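TIR protein (Paracoccus denitrificans PD1222, PDB 3H16) is a bacterial TIR-domain protein with a flavodoxin-like fold, a parallel beta sheet flanked by helices. Local coordinates at residues A38-L43 and V50-F55; F76-L81 and A146-I151. One frame throughout, in Å; residues are numbered along the deposited sequence.

Both contacts seat a helix on the same face of the central parallel sheet of the TIR domain, whose strands run in the order 50-57, 21-28, 74-81, 109-113, 134-135. Contact 1 sets helix 32-45 against strand 50-57, outermost in this chain's sheet, and contact 2 sets the C-terminal helix 141-153 over the middle strand 74-81. Their centres lie 11 Å apart and they share one apolar layer. Leu43 of contact 1 bridges them: its CD2 packs 4.0 Å from CD1 of Leu148, and its CD1 4.1 Å from CD1 of Ile78. Contact 2 also adjoins the second subunit, which does not touch the segments of contact 1.

Contact 1 (A38-L43 and V50-F55); sequences ALAHTL and VWYDDF
Ala40 and Leu43, one turn apart on helix 32-45, pack on Val50 and Tyr52 in the closing half of a right-handed beta-alpha-beta unit, in which strand 21-28 leads through the helix to the parallel strand 50-57, outermost in this chain's sheet of the TIR domain. The backbones come nearest at Ala40 and Val50, their CA atoms 6.4 Å apart. Val50 and Leu43 cross at about a right angle. With chi1 of Val50 at -168°, CG2 lies beside the backbone N and makes the main touch, 3.8 Å from CB of Leu43, while CG1 is the methyl nearer the Ala40 side chain, 4.5 Å from Ala40 CB. The methyl of Ala40 faces both the valine and the tyrosine. Two residues along from Val50, Tyr52 again directs its side chain at the helix; its CG stands between the backbone N and the carbonyl carbon (chi1 62°), and the ring meets the Ala40 methyl obliquely, closest at CE1, 3.3 Å from Ala40 CB, with CD1 and CZ somewhat farther off. Val36, Glu37 and Arg44 of the same helix also touch the Tyr52 side chain, and Ile25 of strand 21-28 meets both Val50 and Tyr52. No hydrogen bond joins the two segments, whose contact is wholly apolar. Within the helix, Ala38 O accepts from Thr42 N as well as from its hydroxyl, with Thr42 OG1 3.0 Å from Ala38 O and 37° out of the carbonyl plane.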
# COMPACT_ATOMS: atom_id res chain seq x y z
N ALA B 38 5.65 -1.95 -23.02
CA ALA B 38 5.98 -0.60 -22.57
C ALA B 38 6.39 -0.64 -21.11
O ALA B 38 7.41 -0.09 -20.71
CB ALA B 38 4.78 0.32 -22.74
N LEU B 39 5.57 -1.32 -20.32
CA LEU B 39 5.82 -1.46 -18.89
C LEU B 39 7.14 -2.17 -18.58
O LEU B 39 7.89 -1.77 -17.69
CB LEU B 39 4.63 -2.20 -18.25
CG LEU B 39 4.71 -2.71 -16.81
CD1 LEU B 39 5.33 -1.66 -15.90
CD2 LEU B 39 3.29 -3.08 -16.33
N ALA B 40 7.43 -3.24 -19.34
CA ALA B 40 8.65 -4.02 -19.15
C ALA B 40 9.88 -3.18 -19.43
O ALA B 40 10.86 -3.24 -18.69
CB ALA B 40 8.64 -5.24 -20.07
N HIS B 41 9.83 -2.40 -20.50
CA HIS B 41 10.94 -1.53 -20.88
C HIS B 41 11.19 -0.54 -19.75
O HIS B 41 12.31 -0.46 -19.22
CB HIS B 41 10.61 -0.78 -22.17
CG HIS B 41 11.77 -0.05 -22.76
ND1 HIS B 41 12.84 -0.70 -23.35
CD2 HIS B 41 12.05 1.27 -22.85
CE1 HIS B 41 13.72 0.19 -23.76
NE2 HIS B 41 13.27 1.39 -23.47
N THR B 42 10.14 0.19 -19.37
CA THR B 42 10.22 1.19 -18.30
C THR B 42 10.76 0.62 -17.00
O THR B 42 11.57 1.26 -16.34
CB THR B 42 8.86 1.80 -18.03
OG1 THR B 42 8.34 2.31 -19.26
CG2 THR B 42 8.98 2.93 -17.02
N LEU B 43 10.31 -0.58 -16.63
CA LEU B 43 10.78 -1.22 -15.42
C LEU B 43 12.27 -1.57 -15.49
O LEU B 43 13.03 -1.33 -14.55
CB LEU B 43 9.97 -2.48 -15.15
CG LEU B 43 8.73 -2.39 -14.27
CD1 LEU B 43 8.00 -3.74 -14.29
CD2 LEU B 43 9.13 -2.03 -12.84
N VAL B 50 13.21 -8.05 -15.40
CA VAL B 50 11.86 -8.46 -15.76
C VAL B 50 11.70 -9.51 -16.86
O VAL B 50 12.36 -9.43 -17.90
CB VAL B 50 11.04 -7.23 -16.23
CG1 VAL B 50 9.56 -7.57 -16.33
CG2 VAL B 50 11.26 -6.07 -15.28
N TRP B 51 10.83 -10.49 -16.62
CA TRP B 51 10.51 -11.49 -17.63
C TRP B 51 9.00 -11.61 -17.71
O TRP B 51 8.30 -11.41 -16.71
CB TRP B 51 11.19 -12.86 -17.36
CG TRP B 51 10.79 -13.65 -16.16
CD1 TRP B 51 10.40 -13.17 -14.96
CD2 TRP B 51 10.87 -15.08 -16.02
NE1 TRP B 51 10.24 -14.20 -14.06
CE2 TRP B 51 10.52 -15.38 -14.69
CE3 TRP B 51 11.21 -16.13 -16.88
CZ2 TRP B 51 10.49 -16.70 -14.20
CZ3 TRP B 51 11.18 -17.43 -16.40
CH2 TRP B 51 10.82 -17.70 -15.06
N TYR B 52 8.49 -11.89 -18.90
CA TYR B 52 7.04 -11.98 -19.12
C TYR B 52 6.68 -12.67 -20.43
O TYR B 52 5.51 -12.95 -20.68
CB TYR B 52 6.44 -10.58 -19.13
CG TYR B 52 6.98 -9.73 -20.25
CD1 TYR B 52 8.23 -9.11 -20.14
CD2 TYR B 52 6.28 -9.57 -21.45
CE1 TYR B 52 8.77 -8.36 -21.18
CE2 TYR B 52 6.81 -8.82 -22.50
CZ TYR B 52 8.05 -8.22 -22.36
OH TYR B 52 8.60 -7.47 -23.38
N ASP B 53 7.66 -12.92 -21.29
CA ASP B 53 7.37 -13.54 -22.57
C ASP B 53 6.63 -14.88 -22.45
O ASP B 53 5.72 -15.15 -23.24
CB ASP B 53 8.66 -13.73 -23.35
CG ASP B 53 8.40 -14.17 -24.77
OD1 ASP B 53 7.71 -13.41 -25.50
OD2 ASP B 53 8.87 -15.26 -25.16
N ASP B 54 7.00 -15.70 -21.48
CA ASP B 54 6.35 -16.99 -21.29
C ASP B 54 5.25 -16.88 -20.25
O ASP B 54 5.00 -17.81 -19.48
CB ASP B 54 7.35 -18.06 -20.83
CG ASP B 54 8.13 -18.68 -21.99
OD1 ASP B 54 8.85 -19.66 -21.74
OD2 ASP B 54 8.03 -18.19 -23.14
N PHE B 55 4.60 -15.72 -20.22
CA PHE B 55 3.54 -15.49 -19.26
C PHE B 55 2.28 -14.89 -19.88
O PHE B 55 1.41 -14.38 -19.17
CB PHE B 55 4.05 -14.59 -18.14
CG PHE B 55 5.07 -15.25 -17.26
CD1 PHE B 55 4.69 -16.16 -16.28
CD2 PHE B 55 6.43 -15.00 -17.44
CE1 PHE B 55 5.63 -16.80 -15.48
CE2 PHE B 55 7.39 -15.64 -16.64
CZ PHE B 55 6.99 -16.54 -15.66

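Contact 2 (F76-L81 and A146-I151); sequences FGIVVL and ADLMAI
Ile78 and Leu148 meet tip to tip, the CD1 methyl of the strand residue lying 3.6 Å from CD1 of the leucine and 4.2 Å from its CD2. Ile78 is extended, with chi2 at 175°, which carries CD1 out from strand 74-81 to the C-terminal helix 141-153. One helical turn on, Ile151 lays its CG2 methyl over a face of the Phe76 ring in a CH-pi contact, 4.1 Å from the ring centroid and 19° off the normal, displaced toward the rim on the side of CE2 and CZ. The carbonyl of Ile151 also comes to this rim, its O 3.5 Å from CE2 of Phe76. Around these pairs, Leu110 of strand 109-113 and Phe134 of strand 134-135 each pack on both Leu148 and Ile151, while Ile23 and Ile25 of strand 21-28 border Ile78. Backbone bonds of Phe76 to Asp22 and Phe24 fix the strand beside 21-28, and those of Gly77 to Arg108 and Leu110 fix it beside 109-113. Farther out, Asp147 forms a salt bridge with Lys139 and accepts a hydrogen bond from the backbone N of Gln92 of the second subunit. Helix 141-153 thus meets strand 74-81 through methyls, one face of Phe76 and the rim contact of the Ile151 carbonyl, without a hydrogen bond between the two segments, so that the fit and burial of apolar groups, not directional bonds, hold them together.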
# COMPACT_ATOMS: atom_id res chain seq x y z
N PHE B 76 8.70 -10.94 -7.00
CA PHE B 76 7.32 -10.48 -7.02
C PHE B 76 6.73 -10.73 -8.40
O PHE B 76 7.46 -10.94 -9.38
CB PHE B 76 7.22 -8.98 -6.70
CG PHE B 76 7.70 -8.61 -5.33
CD1 PHE B 76 6.98 -8.99 -4.20
CD2 PHE B 76 8.88 -7.87 -5.17
CE1 PHE B 76 7.42 -8.63 -2.91
CE2 PHE B 76 9.33 -7.51 -3.89
CZ PHE B 76 8.60 -7.90 -2.76
N GLY B 77 5.41 -10.73 -8.47
CA GLY B 77 4.75 -10.92 -9.73
C GLY B 77 3.77 -9.79 -9.88
O GLY B 77 3.32 -9.22 -8.88
N ILE B 78 3.46 -9.45 -11.12
CA ILE B 78 2.50 -8.38 -11.44
C ILE B 78 1.44 -9.03 -12.32
O ILE B 78 1.75 -9.90 -13.14
CB ILE B 78 3.15 -7.24 -12.29
CG1 ILE B 78 4.08 -6.38 -11.45
CG2 ILE B 78 2.08 -6.35 -12.90
CD1 ILE B 78 4.82 -5.34 -12.28
N VAL B 79 0.19 -8.65 -12.13
CA VAL B 79 -0.86 -9.18 -12.98
C VAL B 79 -1.61 -7.98 -13.56
O VAL B 79 -2.07 -7.11 -12.82
CB VAL B 79 -1.81 -10.14 -12.21
CG1 VAL B 79 -2.61 -9.40 -11.16
CG2 VAL B 79 -2.75 -10.81 -13.18
N VAL B 80 -1.69 -7.91 -14.88
CA VAL B 80 -2.40 -6.81 -15.52
C VAL B 80 -3.88 -7.14 -15.57
O VAL B 80 -4.30 -8.07 -16.28
CB VAL B 80 -1.89 -6.56 -16.95
CG1 VAL B 80 -2.70 -5.45 -17.61
CG2 VAL B 80 -0.43 -6.18 -16.92
N LEU B 81 -4.67 -6.40 -14.80
CA LEU B 81 -6.11 -6.64 -14.77
C LEU B 81 -6.82 -5.74 -15.77
O LEU B 81 -7.05 -4.56 -15.51
CB LEU B 81 -6.67 -6.42 -13.36
CG LEU B 81 -6.18 -7.35 -12.25
CD1 LEU B 81 -6.95 -7.08 -10.98
CD2 LEU B 81 -6.37 -8.80 -12.66
N ALA B 146 7.92 3.63 -10.26
CA ALA B 146 8.65 4.12 -9.09
C ALA B 146 8.16 3.34 -7.86
O ALA B 146 8.97 2.94 -7.03
CB ALA B 146 8.42 5.61 -8.90
N ASP B 147 6.85 3.12 -7.76
CA ASP B 147 6.30 2.37 -6.64
C ASP B 147 6.82 0.92 -6.63
O ASP B 147 7.15 0.38 -5.58
CB ASP B 147 4.76 2.34 -6.69
CG ASP B 147 4.14 3.72 -6.50
OD1 ASP B 147 4.63 4.47 -5.62
OD2 ASP B 147 3.16 4.05 -7.20
N LEU B 148 6.88 0.31 -7.81
CA LEU B 148 7.35 -1.06 -7.93
C LEU B 148 8.82 -1.20 -7.55
O LEU B 148 9.22 -2.18 -6.92
CB LEU B 148 7.11 -1.58 -9.34
CG LEU B 148 5.63 -1.70 -9.73
CD1 LEU B 148 5.52 -1.93 -11.21
CD2 LEU B 148 4.98 -2.84 -8.96
N MET B 149 9.63 -0.22 -7.93
CA MET B 149 11.05 -0.24 -7.60
C MET B 149 11.19 -0.06 -6.09
O MET B 149 12.08 -0.63 -5.47
CB MET B 149 11.81 0.88 -8.32
CG MET B 149 11.91 0.69 -9.82
SD MET B 149 12.54 -0.95 -10.29
CE MET B 149 14.22 -0.84 -9.73
N ALA B 150 10.30 0.74 -5.51
CA ALA B 150 10.32 0.98 -4.08
C ALA B 150 10.04 -0.34 -3.37
O ALA B 150 10.69 -0.66 -2.38
CB ALA B 150 9.28 1.98 -3.71
N ILE B 151 9.07 -1.08 -3.89
CA ILE B 151 8.67 -2.37 -3.33
C ILE B 151 9.75 -3.43 -3.53
O ILE B 151 9.92 -4.31 -2.69
CB ILE B 151 7.34 -2.85 -3.96
CG1 ILE B 151 6.19 -1.95 -3.50
CG2 ILE B 151 7.05 -4.29 -3.55
CD1 ILE B 151 4.84 -2.32 -4.08